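Local atomic coordinates of endo-1,4-beta-xylanase (Bacteroides thetaiotaomicron VPI-5482, PDB entry 3KST), a protein that probably hydrolyses O-glycosidic bonds of xylan-type polysaccharides as a calcium-containing member of glycoside hydrolase family 43. Residues 68-82 / 95-107. Sequence-based numbering, arbitrary orientation.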
ATOM      1  N   LEU A  68      -0.155  -6.593 -14.455  1.00 10.69           N
ATOM      2  CA  LEU A  68       0.759  -5.757 -15.228  0.50 10.11           C
ATOM      3  C   LEU A  68       2.011  -6.534 -15.618  1.00 10.44           C
ATOM      4  O   LEU A  68       2.617  -7.206 -14.777  1.00  9.89           O
ATOM      5  CB  LEU A  68       1.090  -4.471 -14.462  0.50 10.56           C
ATOM      6  CG  LEU A  68       2.115  -3.504 -15.059  0.50  9.99           C
ATOM      7  CD1 LEU A  68       1.707  -2.080 -14.725  0.50 11.19           C
ATOM      8  CD2 LEU A  68       3.542  -3.794 -14.603  0.50  9.84           C
ATOM      9  N   SER A  69       2.359  -6.463 -16.906  1.00  9.99           N
ATOM     10  CA  SER A  69       3.550  -7.076 -17.474  1.00 11.71           C
ATOM     11  C   SER A  69       4.547  -5.923 -17.732  1.00 12.11           C
ATOM     12  O   SER A  69       4.165  -4.798 -18.168  1.00 12.89           O
ATOM     13  CB  SER A  69       3.222  -7.839 -18.762  1.00 11.83           C
ATOM     14  OG  SER A  69       2.243  -8.858 -18.549  1.00 12.82           O
ATOM     15  N   ALA A  70       5.817  -6.188 -17.467  1.00 11.92           N
ATOM     16  CA  ALA A  70       6.892  -5.200 -17.603  1.00 12.01           C
ATOM     17  C   ALA A  70       6.951  -4.555 -18.989  1.00 11.63           C
ATOM     18  O   ALA A  70       7.196  -3.352 -19.087  1.00 12.40           O
ATOM     19  CB  ALA A  70       8.211  -5.807 -17.283  1.00 11.63           C
ATOM     20  N   THR A  71       6.714  -5.339 -20.045  1.00 11.43           N
ATOM     21  CA  THR A  71       6.704  -4.825 -21.430  1.00 11.66           C
ATOM     22  C   THR A  71       5.683  -3.708 -21.691  1.00 11.20           C
ATOM     23  O   THR A  71       5.890  -2.826 -22.571  1.00 11.24           O
ATOM     24  CB  THR A  71       6.581  -5.956 -22.524  1.00 11.28           C
ATOM     25  OG1 THR A  71       5.318  -6.635 -22.424  1.00 12.62           O
ATOM     26  CG2 THR A  71       7.784  -6.920 -22.458  1.00 12.53           C
ATOM     27  N   ASP A  72       4.586  -3.717 -20.927  1.00  9.31           N
ATOM     28  CA  ASP A  72       3.548  -2.666 -20.987  1.00  9.65           C
ATOM     29  C   ASP A  72       3.818  -1.481 -20.084  1.00  8.88           C
ATOM     30  O   ASP A  72       2.957  -0.613 -19.928  1.00 10.04           O
ATOM     31  CB  ASP A  72       2.194  -3.256 -20.617  1.00  8.62           C
ATOM     32  CG  ASP A  72       1.711  -4.234 -21.609  1.00  8.72           C
ATOM     33  OD1 ASP A  72       1.933  -4.011 -22.836  1.00 10.15           O
ATOM     34  OD2 ASP A  72       1.110  -5.226 -21.169  1.00 13.87           O
ATOM     35  N   SER A  73       5.019  -1.389 -19.547  1.00 10.21           N
ATOM     36  CA  SER A  73       5.331  -0.342 -18.594  1.00  9.68           C
ATOM     37  C   SER A  73       6.732   0.175 -18.744  1.00  9.93           C
ATOM     38  O   SER A  73       7.574  -0.445 -19.370  1.00  9.95           O
ATOM     39  CB  SER A  73       5.205  -0.980 -17.203  1.00 10.05           C
ATOM     40  OG  SER A  73       5.739  -0.175 -16.164  1.00  8.51           O
ATOM     41  N   TYR A  74       6.953   1.329 -18.135  1.00 10.22           N
ATOM     42  CA  TYR A  74       8.275   1.872 -17.899  1.00 11.29           C
ATOM     43  C   TYR A  74       8.992   0.851 -17.026  1.00 11.12           C
ATOM     44  O   TYR A  74       8.372   0.322 -16.129  1.00 11.37           O
ATOM     45  CB  TYR A  74       8.164   3.147 -17.072  1.00 12.14           C
ATOM     46  CG  TYR A  74       9.471   3.712 -16.611  1.00 12.58           C
ATOM     47  CD1 TYR A  74      10.320   4.397 -17.502  1.00 13.80           C
ATOM     48  CD2 TYR A  74       9.878   3.583 -15.274  1.00 14.07           C
ATOM     49  CE1 TYR A  74      11.535   4.929 -17.073  1.00 14.10           C
ATOM     50  CE2 TYR A  74      11.080   4.135 -14.830  1.00 13.15           C
ATOM     51  CZ  TYR A  74      11.916   4.780 -15.730  1.00 14.48           C
ATOM     52  OH  TYR A  74      13.088   5.309 -15.256  1.00 14.54           O
ATOM     53  N   GLY A  75      10.246   0.560 -17.345  1.00 11.18           N
ATOM     54  CA  GLY A  75      11.117  -0.318 -16.554  1.00 10.59           C
ATOM     55  C   GLY A  75      11.140  -1.815 -16.756  1.00 10.72           C
ATOM     56  O   GLY A  75      10.228  -2.434 -17.303  1.00  9.83           O
ATOM     57  N   THR A  76      12.214  -2.424 -16.261  1.00 11.95           N
ATOM     58  CA  THR A  76      12.404  -3.861 -16.347  1.00 11.57           C
ATOM     59  C   THR A  76      12.652  -4.552 -15.022  1.00 12.07           C
ATOM     60  O   THR A  76      12.738  -5.786 -15.026  1.00 13.11           O
ATOM     61  CB  THR A  76      13.555  -4.202 -17.307  1.00 11.97           C
ATOM     62  OG1 THR A  76      14.785  -3.737 -16.748  1.00 12.11           O
ATOM     63  CG2 THR A  76      13.300  -3.558 -18.667  1.00 11.65           C
ATOM     64  N   TRP A  77      12.743  -3.797 -13.923  1.00 11.16           N
ATOM     65  CA  TRP A  77      13.026  -4.338 -12.584  1.00 10.93           C
ATOM     66  C   TRP A  77      12.413  -3.463 -11.511  1.00 10.37           C
ATOM     67  O   TRP A  77      11.989  -2.328 -11.779  1.00  9.44           O
ATOM     68  CB  TRP A  77      14.545  -4.459 -12.367  1.00 11.50           C
ATOM     69  CG  TRP A  77      15.281  -3.154 -12.403  1.00 12.81           C
ATOM     70  CD1 TRP A  77      15.835  -2.538 -13.511  1.00 14.08           C
ATOM     71  CD2 TRP A  77      15.524  -2.273 -11.296  1.00 12.05           C
ATOM     72  NE1 TRP A  77      16.427  -1.351 -13.142  1.00 14.29           N
ATOM     73  CE2 TRP A  77      16.240  -1.155 -11.800  1.00 11.11           C
ATOM     74  CE3 TRP A  77      15.218  -2.317  -9.920  1.00 10.93           C
ATOM     75  CZ2 TRP A  77      16.652  -0.110 -10.986  1.00 12.74           C
ATOM     76  CZ3 TRP A  77      15.640  -1.266  -9.101  1.00 14.74           C
ATOM     77  CH2 TRP A  77      16.343  -0.169  -9.638  1.00 14.71           C
ATOM     78  N   GLY A  78      12.370  -3.960 -10.276  1.00  8.83           N
ATOM     79  CA  GLY A  78      11.816  -3.157  -9.199  1.00  8.30           C
ATOM     80  C   GLY A  78      10.326  -2.812  -9.272  1.00  8.13           C
ATOM     81  O   GLY A  78       9.936  -1.695  -8.920  1.00  8.92           O
ATOM     82  N   PHE A  79       9.500  -3.747  -9.751  1.00  8.31           N
ATOM     83  CA  PHE A  79       8.023  -3.555  -9.727  1.00  8.66           C
ATOM     84  C   PHE A  79       7.541  -3.781  -8.294  1.00  8.97           C
ATOM     85  O   PHE A  79       7.409  -4.937  -7.843  1.00  8.70           O
ATOM     86  CB  PHE A  79       7.328  -4.446 -10.729  1.00  9.27           C
ATOM     87  CG  PHE A  79       7.565  -4.008 -12.130  1.00  7.97           C
ATOM     88  CD1 PHE A  79       6.676  -3.129 -12.724  1.00  9.63           C
ATOM     89  CD2 PHE A  79       8.758  -4.333 -12.788  1.00  9.91           C
ATOM     90  CE1 PHE A  79       6.902  -2.685 -14.039  1.00  7.14           C
ATOM     91  CE2 PHE A  79       8.999  -3.902 -14.092  1.00 10.30           C
ATOM     92  CZ  PHE A  79       8.082  -3.071 -14.717  1.00  8.69           C
ATOM     93  N   TRP A  80       7.345  -2.675  -7.563  1.00  9.42           N
ATOM     94  CA  TRP A  80       6.958  -2.687  -6.143  1.00 10.18           C
ATOM     95  C   TRP A  80       5.694  -1.888  -5.790  1.00  9.70           C
ATOM     96  O   TRP A  80       5.340  -0.895  -6.445  1.00 10.23           O
ATOM     97  CB  TRP A  80       8.058  -2.064  -5.261  1.00 10.00           C
ATOM     98  CG  TRP A  80       9.447  -2.554  -5.474  1.00 10.10           C
ATOM     99  CD1 TRP A  80       9.846  -3.797  -5.864  1.00 11.07           C
ATOM    100  CD2 TRP A  80      10.634  -1.799  -5.263  1.00 11.05           C
ATOM    101  NE1 TRP A  80      11.214  -3.861  -5.928  1.00 11.74           N
ATOM    102  CE2 TRP A  80      11.730  -2.648  -5.563  1.00 10.52           C
ATOM    103  CE3 TRP A  80      10.891  -0.484  -4.855  1.00 12.84           C
ATOM    104  CZ2 TRP A  80      13.071  -2.210  -5.477  1.00 10.06           C
ATOM    105  CZ3 TRP A  80      12.229  -0.045  -4.780  1.00 10.23           C
ATOM    106  CH2 TRP A  80      13.296  -0.921  -5.075  1.00 13.21           C
ATOM    107  N   ALA A  81       5.062  -2.308  -4.697  1.00  8.77           N
ATOM    108  CA  ALA A  81       4.034  -1.516  -4.004  1.00  8.88           C
ATOM    109  C   ALA A  81       2.880  -0.984  -4.874  1.00  9.37           C
ATOM    110  O   ALA A  81       2.580   0.219  -4.865  1.00  9.64           O
ATOM    111  CB  ALA A  81       4.748  -0.367  -3.225  1.00  9.11           C
ATOM    112  N   PRO A  82       2.186  -1.892  -5.587  1.00  9.29           N
ATOM    113  CA  PRO A  82       1.053  -1.482  -6.396  1.00  9.34           C
ATOM    114  C   PRO A  82      -0.189  -1.147  -5.552  1.00  8.64           C
ATOM    115  O   PRO A  82      -0.345  -1.688  -4.460  1.00  8.07           O
ATOM    116  CB  PRO A  82       0.790  -2.725  -7.241  1.00  9.79           C
ATOM    117  CG  PRO A  82       1.132  -3.859  -6.314  1.00  9.19           C
ATOM    118  CD  PRO A  82       2.306  -3.370  -5.536  1.00 10.61           C
ATOM    119  N   LEU A  95      -3.839   1.738 -11.769  1.00 11.34           N
ATOM    120  CA  LEU A  95      -2.795   1.065 -11.016  1.00 10.64           C
ATOM    121  C   LEU A  95      -1.625   2.046 -10.833  1.00 11.06           C
ATOM    122  O   LEU A  95      -1.004   2.454 -11.812  1.00 11.65           O
ATOM    123  CB  LEU A  95      -2.302  -0.187 -11.764  1.00 11.52           C
ATOM    124  CG  LEU A  95      -0.991  -0.860 -11.348  1.00 11.86           C
ATOM    125  CD1 LEU A  95      -1.114  -1.275  -9.912  1.00  9.75           C
ATOM    126  CD2 LEU A  95      -0.617  -2.003 -12.319  1.00 12.30           C
ATOM    127  N   PHE A  96      -1.329   2.391  -9.581  1.00  9.66           N
ATOM    128  CA  PHE A  96      -0.217   3.263  -9.222  1.00  8.96           C
ATOM    129  C   PHE A  96       0.868   2.356  -8.638  1.00  8.51           C
ATOM    130  O   PHE A  96       0.587   1.505  -7.811  1.00  8.70           O
ATOM    131  CB  PHE A  96      -0.658   4.326  -8.229  1.00  9.63           C
ATOM    132  CG  PHE A  96      -1.367   5.464  -8.877  1.00  8.74           C
ATOM    133  CD1 PHE A  96      -2.709   5.358  -9.254  1.00 10.70           C
ATOM    134  CD2 PHE A  96      -0.671   6.621  -9.203  1.00 10.93           C
ATOM    135  CE1 PHE A  96      -3.339   6.449  -9.906  1.00 10.64           C
ATOM    136  CE2 PHE A  96      -1.299   7.678  -9.833  1.00 11.46           C
ATOM    137  CZ  PHE A  96      -2.621   7.594 -10.181  1.00 11.71           C
ATOM    138  N   TYR A  97       2.109   2.555  -9.051  1.00  8.77           N
ATOM    139  CA  TYR A  97       3.178   1.619  -8.669  1.00  8.47           C
ATOM    140  C   TYR A  97       4.564   2.216  -8.816  1.00  9.20           C
ATOM    141  O   TYR A  97       4.701   3.331  -9.301  1.00  9.38           O
ATOM    142  CB  TYR A  97       3.059   0.374  -9.543  1.00  9.55           C
ATOM    143  CG  TYR A  97       3.222   0.608 -11.034  1.00  5.89           C
ATOM    144  CD1 TYR A  97       2.164   1.117 -11.819  1.00  7.29           C
ATOM    145  CD2 TYR A  97       4.423   0.317 -11.675  1.00  6.66           C
ATOM    146  CE1 TYR A  97       2.306   1.335 -13.224  1.00  6.14           C
ATOM    147  CE2 TYR A  97       4.585   0.510 -13.099  1.00  6.41           C
ATOM    148  CZ  TYR A  97       3.510   1.020 -13.856  1.00  8.46           C
ATOM    149  OH  TYR A  97       3.656   1.215 -15.218  1.00  8.20           O
ATOM    150  N   SER A  98       5.572   1.459  -8.372  1.00  8.76           N
ATOM    151  CA  SER A  98       6.957   1.811  -8.519  1.00  8.27           C
ATOM    152  C   SER A  98       7.588   0.861  -9.506  1.00  8.29           C
ATOM    153  O   SER A  98       7.208  -0.278  -9.593  1.00  7.54           O
ATOM    154  CB  SER A  98       7.666   1.718  -7.183  1.00  7.84           C
ATOM    155  OG  SER A  98       7.020   2.539  -6.230  1.00  9.49           O
ATOM    156  N   ALA A  99       8.534   1.355 -10.284  1.00  7.76           N
ATOM    157  CA  ALA A  99       9.291   0.549 -11.239  1.00  6.91           C
ATOM    158  C   ALA A  99      10.644   1.237 -11.402  1.00  7.49           C
ATOM    159  O   ALA A  99      10.681   2.433 -11.646  1.00  7.40           O
ATOM    160  CB  ALA A  99       8.531   0.407 -12.597  1.00  7.86           C
ATOM    161  N   GLU A 100      11.748   0.503 -11.216  1.00  8.64           N
ATOM    162  CA  GLU A 100      13.117   1.067 -11.212  1.00  9.16           C
ATOM    163  C   GLU A 100      13.283   2.319 -10.314  1.00  8.91           C
ATOM    164  O   GLU A 100      13.973   3.279 -10.684  1.00 10.20           O
ATOM    165  CB  GLU A 100      13.626   1.369 -12.631  1.00  9.66           C
ATOM    166  CG  GLU A 100      13.509   0.249 -13.634  1.00 10.82           C
ATOM    167  CD  GLU A 100      14.417   0.380 -14.853  1.00 11.36           C
ATOM    168  OE1 GLU A 100      15.201   1.358 -14.956  1.00 12.46           O
ATOM    169  OE2 GLU A 100      14.360  -0.527 -15.711  1.00 11.27           O
ATOM    170  N   GLU A 101      12.636   2.293  -9.141  1.00  8.75           N
ATOM    171  CA  GLU A 101      12.652   3.381  -8.176  1.00  9.52           C
ATOM    172  C   GLU A 101      12.044   4.701  -8.703  1.00  8.97           C
ATOM    173  O   GLU A 101      12.464   5.771  -8.273  1.00  8.93           O
ATOM    174  CB  GLU A 101      14.070   3.583  -7.571  1.00  8.85           C
ATOM    175  CG  GLU A 101      14.507   2.376  -6.722  1.00 10.69           C
ATOM    176  CD  GLU A 101      15.952   2.401  -6.292  1.00 14.11           C
ATOM    177  OE1 GLU A 101      16.845   2.563  -7.160  1.00 12.26           O
ATOM    178  OE2 GLU A 101      16.194   2.204  -5.084  1.00 18.02           O
ATOM    179  N   HIS A 102      11.061   4.604  -9.604  1.00  9.10           N
ATOM    180  CA  HIS A 102      10.293   5.768 -10.092  1.00  8.98           C
ATOM    181  C   HIS A 102       8.827   5.414  -9.939  1.00  9.28           C
ATOM    182  O   HIS A 102       8.466   4.221  -9.956  1.00  9.83           O
ATOM    183  CB  HIS A 102      10.638   6.132 -11.545  1.00  8.22           C
ATOM    184  CG  HIS A 102      12.032   6.629 -11.695  1.00 11.15           C
ATOM    185  ND1 HIS A 102      13.122   5.792 -11.701  1.00 11.56           N
ATOM    186  CD2 HIS A 102      12.518   7.891 -11.792  1.00 12.79           C
ATOM    187  CE1 HIS A 102      14.227   6.513 -11.821  1.00 13.05           C
ATOM    188  NE2 HIS A 102      13.887   7.789 -11.874  1.00 14.02           N
ATOM    189  N   ILE A 103       7.981   6.426  -9.795  1.00  8.45           N
ATOM    190  CA  ILE A 103       6.532   6.209  -9.637  1.00  8.13           C
ATOM    191  C   ILE A 103       5.822   6.324 -10.979  1.00  8.57           C
ATOM    192  O   ILE A 103       6.128   7.223 -11.764  1.00  9.37           O
ATOM    193  CB  ILE A 103       5.904   7.115  -8.583  1.00  9.23           C
ATOM    194  CG1 ILE A 103       6.156   8.609  -8.840  1.00  8.61           C
ATOM    195  CG2 ILE A 103       6.514   6.748  -7.223  1.00  8.94           C
ATOM    196  CD1 ILE A 103       5.385   9.526  -7.921  1.00 10.45           C
ATOM    197  N   CYS A 104       4.856   5.437 -11.177  1.00  9.81           N
ATOM    198  CA  CYS A 104       4.158   5.238 -12.437  1.00  9.38           C
ATOM    199  C   CYS A 104       2.690   4.948 -12.277  1.00  9.98           C
ATOM    200  O   CYS A 104       2.236   4.481 -11.219  1.00 10.22           O
ATOM    201  CB  CYS A 104       4.761   4.009 -13.136  1.00  9.38           C
ATOM    202  SG  CYS A 104       6.510   4.062 -13.510  1.00 12.15           S
ATOM    203  N   VAL A 105       1.955   5.144 -13.378  1.00 10.12           N
ATOM    204  CA  VAL A 105       0.534   4.850 -13.407  1.00 10.31           C
ATOM    205  C   VAL A 105       0.153   4.206 -14.738  1.00 10.51           C
ATOM    206  O   VAL A 105       0.616   4.653 -15.808  1.00 11.05           O
ATOM    207  CB  VAL A 105      -0.345   6.123 -13.106  1.00  9.69           C
ATOM    208  CG1 VAL A 105      -0.073   7.252 -14.090  1.00 12.17           C
ATOM    209  CG2 VAL A 105      -1.848   5.778 -13.057  1.00 10.23           C
ATOM    210  N   ALA A 106      -0.652   3.149 -14.631  1.00 10.39           N
ATOM    211  CA  ALA A 106      -1.214   2.397 -15.753  1.00  9.85           C
ATOM    212  C   ALA A 106      -2.709   2.303 -15.545  1.00  9.94           C
ATOM    213  O   ALA A 106      -3.221   2.589 -14.451  1.00 10.02           O
ATOM    214  CB  ALA A 106      -0.592   0.975 -15.827  1.00 10.54           C
ATOM    215  N   THR A 107      -3.437   1.978 -16.611  1.00 10.72           N
ATOM    216  CA  THR A 107      -4.877   1.827 -16.524  1.00 11.21           C
ATOM    217  C   THR A 107      -5.372   0.509 -17.126  1.00 10.83           C
ATOM    218  O   THR A 107      -4.702  -0.116 -17.950  1.00 11.02           O
ATOM    219  CB  THR A 107      -5.668   3.027 -17.174  1.00 10.84           C
ATOM    220  OG1 THR A 107      -5.633   2.943 -18.605  1.00 13.22           O
ATOM    221  CG2 THR A 107      -5.133   4.379 -16.742  1.00 11.25           C
TER
HETATM  222  O   HOH W   1      15.886  -1.368 -17.840  1.00 16.89           O
HETATM  223  O   HOH W   2      18.327  -0.014 -14.987  1.00 26.50           O
HETATM  224  O   HOH W   3      10.995   0.534  -7.747  1.00 12.24           O
HETATM  225  O   HOH W   4       4.176   2.226  -5.653  1.00  8.18           O
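Tyr97 OH donates to Ser73 OG (2.7 Å) at the tightly packed end of this contact, and Ser73 OG in turn donates to the carbonyl O of Tyr74, so two buried hydroxyls are satisfied in series and the 68-82 loop is pinned to the strand. In the conformer modelled here Leu68 CD1 lies over one face of the Tyr97 ring, with Cys104 CB over the opposite one. Ala99 CB sits over the Phe79 ring, 3.8 Å from Phe79 CE1, and Leu95 CD1 meets Pro82 CB.

Toward solvent the packing gives way to the type I' turn Ala99-His102. Glu100 CG, opposite the carbonyl carbon (chi1 -51°), makes a CH-pi contact 3.5 Å from the centroid of the Trp77 five-membered ring; the extended chain carries the carboxylate across the indole, planes 20° apart, and Glu100 OE2 accepts from Thr76 N (2.9 Å) on its anti side. One water joins OE2 to Thr76 OG1; another accepts from Trp77 NE1 and donates only weakly to Glu100 OE1. With an alanine in place of Glu100, Thr76 N would probably lose its acceptor and the indole be free to swing outward. Tyr74 and His102 form an offset edge-to-face stack, planes 76° apart, and His102 ND1 is anchored on Glu100 O.

Alongside, Trp80 and Ser98 form an antiparallel hydrogen-bonded pair, Trp80 N to Ser98 O and Ser98 N to Trp80 O each 3.1 Å. Ala81 brings its side chain to about 3 Å from that of the calcium ligand His251. Strand 102-108 extends hairpin 80-87/92-99 into a blade of the family's five-bladed propeller; Ser98 OG bonds Asp130 N on strand 129-135, and Pro82, Leu95 and Leu68 of strand 60-69 pack on Phe50 of strand 49-55.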